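Local coordinates for protein neutral ceramidase (Pseudomonas aeruginosa, PDB 2ZWS) that hydrolyses the N-acyl linkage of ceramides to give sphingosine and a free fatty acid, using zinc, and also runs the reverse synthesis, at residues P202-S207 / A446-T451; A95-S100 / P409-V414; E453-Q458 / G463-G468. All blocks are in the same frame, centred on the assembly; numbering follows the deposited sequence.

Contact 1: P202-S207 / A446-T451; sequences PVHSTS and ASYVTT. With ZN (zinc ion), chain B.
The imidazole of H204 and the phenol ring of Y448 meet edge to edge, their planes within about 7° of each other, with a zinc ion between them. At the edge of the H204 ring, near its plane, lies Y448 OH, while the zinc-bound water 1 sits at that edge in the plane. The Y448 ring in turn has H204 NE2 at its edge, and within this pair neither ring stacks on the other. The two side chains come from opposite directions. H204 NE2 reaches zinc at 2.1 Å, and Y448 OH reaches it at 2.2 Å. Because both are ligands, their 3.4 Å separation from NE2 to OH is no hydrogen bond but a consequence of sharing the metal, with an angle of about 104° at the zinc ion between NE2 and OH. The zinc ion sits at the NE2 edge of the H204 ring, about equally far from CD2 (3.0 Å) and CE1 (3.1 Å) and a little out of the ring plane. Histidine suits this place because its other nitrogen is left for a second-shell partner: ND1 donates to the carbonyl of L249, which fixes the rotation of the ring. Tyrosine suits the opposite wall, since its long rigid ring spans the distance from strand 448-449 while its oxygen can bind the metal. CG of Y448 stands anti to the carbonyl carbon (chi1 -72°), which sends the ring off the strand toward zinc; R160 is the main polar partner of its hydroxyl. With H97 and E411 completing the protein ligands, a loop histidine and a strand tyrosine thus close two sides of the mononuclear zinc site of neutral ceramidase.

Contact 2: A95-S100 / P409-V414; sequences ATHTHS and PAEFTV. With ZN (zinc ion), chain B.
H97 and E411 cross at about a right angle, the imidazole plane and the carboxylate plane standing 82° apart. NE2 approaches the carboxylate obliquely, both oxygens close to it, while the zinc ion lies in the carboxylate plane. The nearer approach, H97 NE2 to E411 OE1 at 3.0 Å, is not a hydrogen bond; both atoms bind the same zinc ion. E411 chelates it unevenly, with OE1 at 2.1 Å from zinc and OE2 at 2.5 Å, whereas H97 NE2 supplies one bond of 2.2 Å. A glutamate fits here because its chain, extended beyond CG (chi2 -155°), carries the carboxylate well clear of strand 411-412 and lets both oxygens reach the metal. Second-shell groups hold the two ligands in this attitude: the hydroxyls of Y441 and Y445 bond to OE1 and OE2 respectively, and H97 ND1 bonds to the carbonyl of G64. H97 belongs to a His-Thr-His run in the loop that follows strand 91-95, and E411 to the short parallel pair of strands 411-412 and 448-449, so the zinc site joins two elements far apart in sequence. Within that run H99 turns back on H97: its CE1 lies over the centre of the H97 ring, 3.3 Å above the plane. This pose is held by H99 ND1, which donates to H97 O over 2.8 Å, the donor tilted 35° from the carbonyl plane. At the other end of the same ring, NE2 of H99 is 2.7 Å from water 1, a zinc ligand lying in the ring plane, which is consistent with a histidine that positions the metal-bound water. Between the two histidines T98 forms an ST turn, its OG1 accepting from S100 N.

Contact 3: E453-Q458 / G463-G468; sequences EEYAAQ and GSTLYG
The C-terminal end of helix 452-457 packs here on the loop that leads to helix 471-488, against a type I beta turn running from T465 to G468. Y455 does most of the work, its ring sandwiched between groups on its two faces. On one side lies the backbone of G468, whose C is 3.5 Å from Y455 CE1. On the opposite side Q458 places NE2 over the ring centre, 3.4 Å above the plane. The phenol gets there because CG is anti to the backbone N (chi1 -177°), which throws the ring from the helix toward the turn; its hydroxyl bonds to the carbonyl of Q371. A flat aromatic suits a slot between an amide and a peptide, and glycine suits position 468, where phi is positive and a CB would be jammed against the carbonyl O of Y467. T465 meets the ring from the side: T465 CB is 3.8 Å from Y455 CD1, and T465 O lies at the ring edge in its plane and takes its hydrogen bond from K374. The glutamine leaves helical geometry with positive phi, and its chain bends at chi2 (-70°), bringing the amide back over the last turn. There NE2 of Q458 donates to Y455 O over 2.8 Å, at an N-H...O angle of 155°.

How the contacts relate
Contacts 1 and 2 are two halves of one zinc site: their centres are 4 Å apart, and they share the metal and water 1. Their strand halves are neighbours in a parallel pair, probably bonded from V449 N to E411 O at 2.7 Å and from E411 N to S447 O at 2.9 Å, which keeps Y448 and E411 side by side. Contact 3 stands further out, its centre about 14 Å from that of contact 1 and 17 Å from that of contact 2, with the T465 side chain about 11 Å from zinc. It still reaches both: S464 O probably accepts from Y448 N, and E454 OE1 probably bonds to T413 OG1 at 2.7 Å.

Contact 1: P202-S207 / A446-T451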
ATOM      1  N   PRO A 202      11.506  -5.368   3.693  1.00 12.40           N
ATOM      2  CA  PRO A 202      11.376  -4.960   2.281  1.00 12.41           C
ATOM      3  C   PRO A 202      11.209  -6.117   1.311  1.00 13.48           C
ATOM      4  O   PRO A 202      12.070  -7.000   1.231  1.00 13.50           O
ATOM      5  CB  PRO A 202      12.700  -4.228   2.002  1.00 14.05           C
ATOM      6  CG  PRO A 202      13.712  -4.959   2.927  1.00 12.47           C
ATOM      7  CD  PRO A 202      12.918  -5.513   4.119  1.00 11.45           C
ATOM      8  N   VAL A 203      10.121  -6.085   0.547  1.00 12.95           N
ATOM      9  CA  VAL A 203       9.909  -7.018  -0.563  1.00 12.95           C
ATOM     10  C   VAL A 203       8.754  -6.478  -1.398  1.00 13.41           C
ATOM     11  O   VAL A 203       7.717  -6.144  -0.828  1.00 13.39           O
ATOM     12  CB  VAL A 203       9.637  -8.488  -0.077  1.00 13.77           C
ATOM     13  CG1 VAL A 203       8.354  -8.601   0.820  1.00 13.45           C
ATOM     14  CG2 VAL A 203       9.602  -9.455  -1.280  1.00 14.58           C
ATOM     15  N   HIS A 204       8.947  -6.358  -2.713  1.00 13.18           N
ATOM     16  CA  HIS A 204       7.833  -5.931  -3.572  1.00 13.43           C
ATOM     17  C   HIS A 204       6.590  -6.792  -3.357  1.00 13.15           C
ATOM     18  O   HIS A 204       6.668  -8.020  -3.303  1.00 14.26           O
ATOM     19  CB  HIS A 204       8.205  -5.920  -5.059  1.00 13.61           C
ATOM     20  CG  HIS A 204       8.681  -4.593  -5.545  1.00 14.40           C
ATOM     21  ND1 HIS A 204       9.916  -4.072  -5.204  1.00 14.33           N
ATOM     22  CD2 HIS A 204       8.085  -3.673  -6.346  1.00 13.00           C
ATOM     23  CE1 HIS A 204      10.040  -2.873  -5.758  1.00 13.43           C
ATOM     24  NE2 HIS A 204       8.939  -2.609  -6.445  1.00 16.74           N
ATOM     25  N   SER A 205       5.450  -6.116  -3.270  1.00 13.75           N
ATOM     26  CA  SER A 205       4.176  -6.789  -3.126  1.00 14.01           C
ATOM     27  C   SER A 205       3.565  -7.037  -4.511  1.00 14.26           C
ATOM     28  O   SER A 205       2.521  -6.461  -4.895  1.00 14.10           O
ATOM     29  CB  SER A 205       3.248  -5.962  -2.218  1.00 14.60           C
ATOM     30  OG  SER A 205       3.755  -6.013  -0.888  1.00 18.16           O
ATOM     31  N   THR A 206       4.217  -7.943  -5.233  1.00 14.28           N
ATOM     32  CA  THR A 206       3.944  -8.169  -6.657  1.00 13.72           C
ATOM     33  C   THR A 206       3.717  -9.652  -6.912  1.00 14.21           C
ATOM     34  O   THR A 206       3.909 -10.137  -8.023  1.00 15.64           O
ATOM     35  CB  THR A 206       5.145  -7.720  -7.521  1.00 13.43           C
ATOM     36  OG1 THR A 206       6.349  -8.302  -6.987  1.00 14.25           O
ATOM     37  CG2 THR A 206       5.300  -6.206  -7.534  1.00 15.42           C
ATOM     38  N   SER A 207       3.342 -10.401  -5.874  1.00 12.74           N
ATOM     39  CA  SER A 207       3.037 -11.818  -6.086  1.00 13.55           C
ATOM     40  C   SER A 207       1.865 -12.025  -7.048  1.00 13.53           C
ATOM     41  O   SER A 207       1.845 -13.002  -7.788  1.00 14.05           O
ATOM     42  CB  SER A 207       2.757 -12.510  -4.752  1.00 13.40           C
ATOM     43  OG  SER A 207       3.923 -12.486  -3.940  1.00 14.13           O
ATOM     44  N   ALA A 446       7.742   9.396  -5.392  1.00 11.60           N
ATOM     45  CA  ALA A 446       8.613  10.038  -6.385  1.00 12.44           C
ATOM     46  C   ALA A 446       9.560   8.980  -6.961  1.00 12.60           C
ATOM     47  O   ALA A 446      10.776   9.194  -7.054  1.00 13.88           O
ATOM     48  CB  ALA A 446       9.367  11.199  -5.735  1.00 13.73           C
ATOM     49  N   SER A 447       8.979   7.862  -7.380  1.00 13.02           N
ATOM     50  CA  SER A 447       9.689   6.808  -8.097  1.00 13.36           C
ATOM     51  C   SER A 447      10.841   6.192  -7.296  1.00 13.41           C
ATOM     52  O   SER A 447      10.683   5.914  -6.147  1.00 13.85           O
ATOM     53  CB  SER A 447      10.087   7.319  -9.498  1.00 13.49           C
ATOM     54  OG  SER A 447       8.905   7.588 -10.244  1.00 14.37           O
ATOM     55  N   TYR A 448      12.014   5.996  -7.901  1.00 12.41           N
ATOM     56  CA  TYR A 448      13.066   5.160  -7.294  1.00 14.30           C
ATOM     57  C   TYR A 448      14.278   5.947  -6.798  1.00 13.76           C
ATOM     58  O   TYR A 448      14.556   7.050  -7.280  1.00 14.51           O
ATOM     59  CB  TYR A 448      13.496   4.023  -8.253  1.00 13.66           C
ATOM     60  CG  TYR A 448      12.451   2.930  -8.399  1.00 14.26           C
ATOM     61  CD1 TYR A 448      11.334   3.089  -9.218  1.00 14.63           C
ATOM     62  CD2 TYR A 448      12.591   1.724  -7.723  1.00 14.40           C
ATOM     63  CE1 TYR A 448      10.338   2.068  -9.323  1.00 12.90           C
ATOM     64  CE2 TYR A 448      11.663   0.698  -7.840  1.00 15.13           C
ATOM     65  CZ  TYR A 448      10.513   0.858  -8.626  1.00 13.72           C
ATOM     66  OH  TYR A 448       9.573  -0.182  -8.687  1.00 16.25           O
ATOM     67  N   VAL A 449      14.979   5.377  -5.823  1.00 14.20           N
ATOM     68  CA  VAL A 449      16.241   5.950  -5.368  1.00 14.80           C
ATOM     69  C   VAL A 449      17.310   4.871  -5.280  1.00 15.59           C
ATOM     70  O   VAL A 449      17.213   3.903  -4.548  1.00 15.79           O
ATOM     71  CB  VAL A 449      16.112   6.674  -4.017  1.00 15.23           C
ATOM     72  CG1 VAL A 449      17.439   7.296  -3.617  1.00 13.97           C
ATOM     73  CG2 VAL A 449      14.987   7.737  -4.059  1.00 16.43           C
ATOM     74  N   THR A 450      18.357   5.132  -6.032  1.00 15.80           N
ATOM     75  CA  THR A 450      19.462   4.245  -6.221  1.00 16.21           C
ATOM     76  C   THR A 450      20.721   4.999  -5.705  1.00 16.17           C
ATOM     77  O   THR A 450      20.752   6.238  -5.672  1.00 16.32           O
ATOM     78  CB  THR A 450      19.387   4.052  -7.734  1.00 17.76           C
ATOM     79  OG1 THR A 450      19.159   2.725  -8.218  1.00 21.90           O
ATOM     80  CG2 THR A 450      19.828   5.140  -8.548  1.00 12.40           C
ATOM     81  N   THR A 451      21.742   4.277  -5.255  1.00 16.10           N
ATOM     82  CA  THR A 451      22.973   4.951  -4.836  1.00 16.58           C
ATOM     83  C   THR A 451      23.651   5.524  -6.087  1.00 16.73           C
ATOM     84  O   THR A 451      23.324   5.137  -7.199  1.00 16.71           O
ATOM     85  CB  THR A 451      23.953   3.985  -4.175  1.00 16.19           C
ATOM     86  OG1 THR A 451      24.255   2.951  -5.113  1.00 17.13           O
ATOM     87  CG2 THR A 451      23.360   3.354  -2.896  1.00 16.20           C
TER
HETATM   88 ZN    ZN B 647       8.228  -0.720  -7.068  1.00 14.79          ZN
HETATM   89  O   HOH W   1       6.889  -1.139  -8.651  1.00 20.14           O

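Contact 2: A95-S100 / P409-V414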
ATOM      1  N   ALA A  95       2.572   3.003   2.478  1.00 11.57           N
ATOM      2  CA  ALA A  95       1.877   2.004   1.669  1.00 10.66           C
ATOM      3  C   ALA A  95       2.663   0.692   1.608  1.00 10.72           C
ATOM      4  O   ALA A  95       3.910   0.681   1.693  1.00 11.29           O
ATOM      5  CB  ALA A  95       1.736   2.554   0.267  1.00 12.25           C
ATOM      6  N   THR A  96       1.923  -0.387   1.373  1.00 10.45           N
ATOM      7  CA  THR A  96       2.505  -1.723   1.265  1.00 10.27           C
ATOM      8  C   THR A  96       3.108  -1.980  -0.136  1.00 11.03           C
ATOM      9  O   THR A  96       3.865  -2.957  -0.323  1.00 12.13           O
ATOM     10  CB  THR A  96       1.430  -2.811   1.428  1.00 11.30           C
ATOM     11  OG1 THR A  96       0.442  -2.629   0.391  1.00 12.31           O
ATOM     12  CG2 THR A  96       0.827  -2.811   2.830  1.00 14.96           C
ATOM     13  N   HIS A  97       2.718  -1.156  -1.116  1.00 10.96           N
ATOM     14  CA  HIS A  97       3.193  -1.300  -2.514  1.00 11.24           C
ATOM     15  C   HIS A  97       2.585  -2.510  -3.215  1.00 12.14           C
ATOM     16  O   HIS A  97       3.183  -3.101  -4.119  1.00 14.20           O
ATOM     17  CB  HIS A  97       4.712  -1.308  -2.577  1.00 11.92           C
ATOM     18  CG  HIS A  97       5.279  -0.970  -3.914  1.00 13.09           C
ATOM     19  ND1 HIS A  97       4.762   0.021  -4.721  1.00 12.19           N
ATOM     20  CD2 HIS A  97       6.416  -1.409  -4.522  1.00 12.67           C
ATOM     21  CE1 HIS A  97       5.527   0.128  -5.806  1.00 11.55           C
ATOM     22  NE2 HIS A  97       6.542  -0.719  -5.702  1.00 13.68           N
ATOM     23  N   THR A  98       1.372  -2.885  -2.818  1.00 10.53           N
ATOM     24  CA  THR A  98       0.612  -3.843  -3.635  1.00 11.03           C
ATOM     25  C   THR A  98       0.413  -3.296  -5.044  1.00 10.56           C
ATOM     26  O   THR A  98       0.138  -2.092  -5.208  1.00 11.68           O
ATOM     27  CB  THR A  98      -0.766  -4.201  -3.013  1.00 10.93           C
ATOM     28  OG1 THR A  98      -1.514  -5.008  -3.927  1.00 12.83           O
ATOM     29  CG2 THR A  98      -1.583  -2.961  -2.659  1.00 11.11           C
ATOM     30  N   HIS A  99       0.477  -4.180  -6.041  1.00 10.76           N
ATOM     31  CA  HIS A  99       0.273  -3.770  -7.426  1.00 11.18           C
ATOM     32  C   HIS A  99      -1.102  -4.200  -7.934  1.00 12.30           C
ATOM     33  O   HIS A  99      -1.330  -4.190  -9.142  1.00 13.58           O
ATOM     34  CB  HIS A  99       1.391  -4.350  -8.293  1.00 11.83           C
ATOM     35  CG  HIS A  99       2.714  -3.687  -8.087  1.00 14.77           C
ATOM     36  ND1 HIS A  99       3.269  -3.494  -6.840  1.00 14.95           N
ATOM     37  CD2 HIS A  99       3.603  -3.187  -8.971  1.00 16.36           C
ATOM     38  CE1 HIS A  99       4.445  -2.902  -6.969  1.00 16.05           C
ATOM     39  NE2 HIS A  99       4.652  -2.674  -8.251  1.00 16.25           N
ATOM     40  N   SER A 100      -2.013  -4.518  -7.016  1.00 11.96           N
ATOM     41  CA  SER A 100      -3.315  -5.058  -7.395  1.00 12.39           C
ATOM     42  C   SER A 100      -4.479  -4.243  -6.904  1.00 12.09           C
ATOM     43  O   SER A 100      -5.541  -4.810  -6.626  1.00 12.95           O
ATOM     44  CB  SER A 100      -3.463  -6.486  -6.874  1.00 12.01           C
ATOM     45  OG  SER A 100      -2.479  -7.322  -7.490  1.00 13.82           O
ATOM     46  N   PRO A 409       9.535   9.352   0.752  1.00 11.57           N
ATOM     47  CA  PRO A 409       8.547   9.331  -0.329  1.00 12.18           C
ATOM     48  C   PRO A 409       8.956   8.688  -1.643  1.00 12.21           C
ATOM     49  O   PRO A 409       8.695   9.241  -2.725  1.00 12.69           O
ATOM     50  CB  PRO A 409       8.257  10.823  -0.551  1.00 11.65           C
ATOM     51  CG  PRO A 409       9.629  11.482  -0.291  1.00 11.93           C
ATOM     52  CD  PRO A 409      10.187  10.676   0.878  1.00 11.64           C
ATOM     53  N   ALA A 410       9.627   7.546  -1.557  1.00 12.49           N
ATOM     54  CA  ALA A 410      10.074   6.878  -2.781  1.00 12.22           C
ATOM     55  C   ALA A 410      10.413   5.402  -2.512  1.00 12.54           C
ATOM     56  O   ALA A 410      10.281   4.918  -1.381  1.00 13.26           O
ATOM     57  CB  ALA A 410      11.312   7.604  -3.375  1.00 12.02           C
ATOM     58  N   GLU A 411      10.838   4.694  -3.566  1.00 12.79           N
ATOM     59  CA  GLU A 411      11.327   3.311  -3.457  1.00 13.72           C
ATOM     60  C   GLU A 411      12.839   3.337  -3.379  1.00 14.39           C
ATOM     61  O   GLU A 411      13.483   3.621  -4.377  1.00 15.31           O
ATOM     62  CB  GLU A 411      10.928   2.482  -4.689  1.00 14.61           C
ATOM     63  CG  GLU A 411       9.528   2.718  -5.204  1.00 15.15           C
ATOM     64  CD  GLU A 411       8.980   1.530  -5.968  1.00 14.54           C
ATOM     65  OE1 GLU A 411       9.377   0.336  -5.725  1.00 12.16           O
ATOM     66  OE2 GLU A 411       8.112   1.775  -6.817  1.00 14.32           O
ATOM     67  N   PHE A 412      13.398   3.026  -2.218  1.00 13.50           N
ATOM     68  CA  PHE A 412      14.848   3.051  -2.067  1.00 13.50           C
ATOM     69  C   PHE A 412      15.414   1.656  -2.235  1.00 14.43           C
ATOM     70  O   PHE A 412      14.903   0.704  -1.686  1.00 13.60           O
ATOM     71  CB  PHE A 412      15.206   3.600  -0.691  1.00 13.59           C
ATOM     72  CG  PHE A 412      14.961   5.077  -0.557  1.00 12.46           C
ATOM     73  CD1 PHE A 412      13.646   5.592  -0.550  1.00 10.15           C
ATOM     74  CD2 PHE A 412      16.020   5.956  -0.415  1.00 14.14           C
ATOM     75  CE1 PHE A 412      13.426   6.962  -0.459  1.00 11.83           C
ATOM     76  CE2 PHE A 412      15.792   7.319  -0.285  1.00 14.20           C
ATOM     77  CZ  PHE A 412      14.481   7.829  -0.311  1.00 14.28           C
ATOM     78  N   THR A 413      16.510   1.533  -2.966  1.00 13.90           N
ATOM     79  CA  THR A 413      17.168   0.239  -3.038  1.00 14.17           C
ATOM     80  C   THR A 413      17.781  -0.079  -1.690  1.00 14.00           C
ATOM     81  O   THR A 413      17.897   0.793  -0.831  1.00 14.70           O
ATOM     82  CB  THR A 413      18.318   0.260  -4.019  1.00 14.40           C
ATOM     83  OG1 THR A 413      19.248   1.282  -3.621  1.00 16.18           O
ATOM     84  CG2 THR A 413      17.811   0.505  -5.433  1.00 16.14           C
ATOM     85  N   VAL A 414      18.178  -1.338  -1.510  1.00 13.89           N
ATOM     86  CA  VAL A 414      18.748  -1.778  -0.222  1.00 14.52           C
ATOM     87  C   VAL A 414      19.844  -0.797   0.246  1.00 14.35           C
ATOM     88  O   VAL A 414      19.760  -0.253   1.345  1.00 14.62           O
ATOM     89  CB  VAL A 414      19.300  -3.231  -0.307  1.00 14.73           C
ATOM     90  CG1 VAL A 414      20.117  -3.610   0.963  1.00 15.10           C
ATOM     91  CG2 VAL A 414      18.153  -4.227  -0.544  1.00 14.37           C
TER
HETATM   92 ZN    ZN B 647       8.228  -0.720  -7.068  1.00 14.79          ZN
HETATM   93  O   HOH W   1       6.889  -1.139  -8.651  1.00 20.14           O

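Contact 3: E453-Q458 / G463-G468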
ATOM      1  N   GLU A 453      26.481   4.750  -7.300  1.00 19.07           N
ATOM      2  CA  GLU A 453      27.090   3.617  -8.032  1.00 19.38           C
ATOM      3  C   GLU A 453      26.030   2.814  -8.789  1.00 19.58           C
ATOM      4  O   GLU A 453      26.185   2.511  -9.975  1.00 20.68           O
ATOM      5  CB  GLU A 453      27.883   2.723  -7.079  1.00 20.27           C
ATOM      6  CG  GLU A 453      29.027   3.454  -6.347  1.00 21.68           C
ATOM      7  CD  GLU A 453      28.656   4.090  -4.993  1.00 24.09           C
ATOM      8  OE1 GLU A 453      27.457   4.374  -4.696  1.00 21.38           O
ATOM      9  OE2 GLU A 453      29.602   4.321  -4.192  1.00 29.22           O
ATOM     10  N   GLU A 454      24.916   2.513  -8.122  1.00 18.52           N
ATOM     11  CA  GLU A 454      23.809   1.852  -8.805  1.00 18.34           C
ATOM     12  C   GLU A 454      23.289   2.685  -9.968  1.00 17.97           C
ATOM     13  O   GLU A 454      22.962   2.146 -11.030  1.00 18.86           O
ATOM     14  CB  GLU A 454      22.652   1.599  -7.835  1.00 18.37           C
ATOM     15  CG  GLU A 454      22.919   0.498  -6.836  1.00 18.86           C
ATOM     16  CD  GLU A 454      22.066   0.606  -5.597  1.00 18.76           C
ATOM     17  OE1 GLU A 454      21.179   1.485  -5.545  1.00 17.39           O
ATOM     18  OE2 GLU A 454      22.293  -0.186  -4.663  1.00 19.17           O
ATOM     19  N   TYR A 455      23.147   3.994  -9.743  1.00 17.48           N
ATOM     20  CA  TYR A 455      22.618   4.888 -10.763  1.00 18.02           C
ATOM     21  C   TYR A 455      23.408   4.751 -12.046  1.00 19.20           C
ATOM     22  O   TYR A 455      22.813   4.713 -13.131  1.00 19.36           O
ATOM     23  CB  TYR A 455      22.670   6.333 -10.280  1.00 17.20           C
ATOM     24  CG  TYR A 455      22.079   7.328 -11.239  1.00 17.81           C
ATOM     25  CD1 TYR A 455      20.743   7.741 -11.109  1.00 18.10           C
ATOM     26  CD2 TYR A 455      22.864   7.902 -12.259  1.00 16.36           C
ATOM     27  CE1 TYR A 455      20.190   8.670 -11.973  1.00 19.13           C
ATOM     28  CE2 TYR A 455      22.321   8.841 -13.142  1.00 16.59           C
ATOM     29  CZ  TYR A 455      20.969   9.225 -12.977  1.00 17.49           C
ATOM     30  OH  TYR A 455      20.415  10.147 -13.823  1.00 18.52           O
ATOM     31  N   ALA A 456      24.741   4.656 -11.916  1.00 20.31           N
ATOM     32  CA  ALA A 456      25.620   4.607 -13.101  1.00 21.00           C
ATOM     33  C   ALA A 456      25.326   3.409 -13.998  1.00 21.30           C
ATOM     34  O   ALA A 456      25.486   3.493 -15.221  1.00 23.02           O
ATOM     35  CB  ALA A 456      27.094   4.626 -12.700  1.00 21.65           C
ATOM     36  N   ALA A 457      24.880   2.309 -13.397  1.00 21.47           N
ATOM     37  CA  ALA A 457      24.558   1.097 -14.147  1.00 21.17           C
ATOM     38  C   ALA A 457      23.288   1.232 -14.981  1.00 21.45           C
ATOM     39  O   ALA A 457      23.127   0.545 -15.982  1.00 21.82           O
ATOM     40  CB  ALA A 457      24.477  -0.098 -13.217  1.00 21.13           C
ATOM     41  N   GLN A 458      22.375   2.100 -14.540  1.00 21.66           N
ATOM     42  CA  GLN A 458      21.112   2.364 -15.260  1.00 21.42           C
ATOM     43  C   GLN A 458      20.287   1.123 -15.573  1.00 21.32           C
ATOM     44  O   GLN A 458      19.753   0.981 -16.672  1.00 21.57           O
ATOM     45  CB  GLN A 458      21.326   3.238 -16.517  1.00 21.23           C
ATOM     46  CG  GLN A 458      21.652   4.686 -16.214  1.00 20.67           C
ATOM     47  CD  GLN A 458      20.468   5.454 -15.646  1.00 22.03           C
ATOM     48  OE1 GLN A 458      19.453   5.619 -16.312  1.00 19.73           O
ATOM     49  NE2 GLN A 458      20.617   5.952 -14.433  1.00 20.58           N
ATOM     50  N   GLY A 463      17.455   5.341 -13.736  0.50 19.04           N
ATOM     51  CA  GLY A 463      16.601   5.565 -14.886  0.50 18.23           C
ATOM     52  C   GLY A 463      15.166   5.794 -14.447  0.50 17.29           C
ATOM     53  O   GLY A 463      14.429   6.489 -15.150  0.50 17.89           O
ATOM     54  N   SER A 464      14.742   5.218 -13.311  1.00 16.77           N
ATOM     55  CA  SER A 464      13.609   5.855 -12.607  1.00 16.56           C
ATOM     56  C   SER A 464      14.039   6.624 -11.359  1.00 16.41           C
ATOM     57  O   SER A 464      13.192   6.974 -10.518  1.00 16.09           O
ATOM     58  CB  SER A 464      12.494   4.850 -12.269  1.00 17.34           C
ATOM     59  OG  SER A 464      11.764   4.520 -13.444  1.00 20.93           O
ATOM     60  N   THR A 465      15.343   6.891 -11.238  1.00 14.66           N
ATOM     61  CA  THR A 465      15.847   7.783 -10.196  1.00 15.33           C
ATOM     62  C   THR A 465      15.760   9.202 -10.749  1.00 15.06           C
ATOM     63  O   THR A 465      16.631   9.661 -11.517  1.00 15.52           O
ATOM     64  CB  THR A 465      17.262   7.375  -9.744  1.00 15.17           C
ATOM     65  OG1 THR A 465      17.220   6.075  -9.140  1.00 15.28           O
ATOM     66  CG2 THR A 465      17.853   8.385  -8.761  1.00 15.73           C
ATOM     67  N   LEU A 466      14.661   9.882 -10.435  1.00 14.56           N
ATOM     68  CA  LEU A 466      14.242  11.053 -11.208  1.00 15.11           C
ATOM     69  C   LEU A 466      15.230  12.205 -11.238  1.00 14.70           C
ATOM     70  O   LEU A 466      15.411  12.845 -12.283  1.00 16.87           O
ATOM     71  CB  LEU A 466      12.876  11.583 -10.718  1.00 15.58           C
ATOM     72  CG  LEU A 466      11.716  10.591 -10.838  1.00 15.93           C
ATOM     73  CD1 LEU A 466      10.480  11.193 -10.163  1.00 17.88           C
ATOM     74  CD2 LEU A 466      11.407  10.226 -12.288  1.00 17.58           C
ATOM     75  N   TYR A 467      15.820  12.504 -10.090  1.00 15.34           N
ATOM     76  CA  TYR A 467      16.524  13.790  -9.912  1.00 15.67           C
ATOM     77  C   TYR A 467      18.033  13.718 -10.159  1.00 16.11           C
ATOM     78  O   TYR A 467      18.780  14.590  -9.737  1.00 16.58           O
ATOM     79  CB  TYR A 467      16.185  14.381  -8.527  1.00 16.69           C
ATOM     80  CG  TYR A 467      14.681  14.362  -8.290  1.00 15.87           C
ATOM     81  CD1 TYR A 467      13.839  15.293  -8.917  1.00 16.44           C
ATOM     82  CD2 TYR A 467      14.087  13.380  -7.471  1.00 17.05           C
ATOM     83  CE1 TYR A 467      12.434  15.246  -8.723  1.00 15.77           C
ATOM     84  CE2 TYR A 467      12.684  13.324  -7.268  1.00 16.44           C
ATOM     85  CZ  TYR A 467      11.879  14.266  -7.881  1.00 15.68           C
ATOM     86  OH  TYR A 467      10.507  14.193  -7.689  1.00 16.98           O
ATOM     87  N   GLY A 468      18.453  12.638 -10.802  1.00 16.12           N
ATOM     88  CA  GLY A 468      19.849  12.481 -11.210  1.00 15.85           C
ATOM     89  C   GLY A 468      20.702  11.651 -10.273  1.00 16.58           C
ATOM     90  O   GLY A 468      20.220  11.058  -9.291  1.00 15.35           O
TER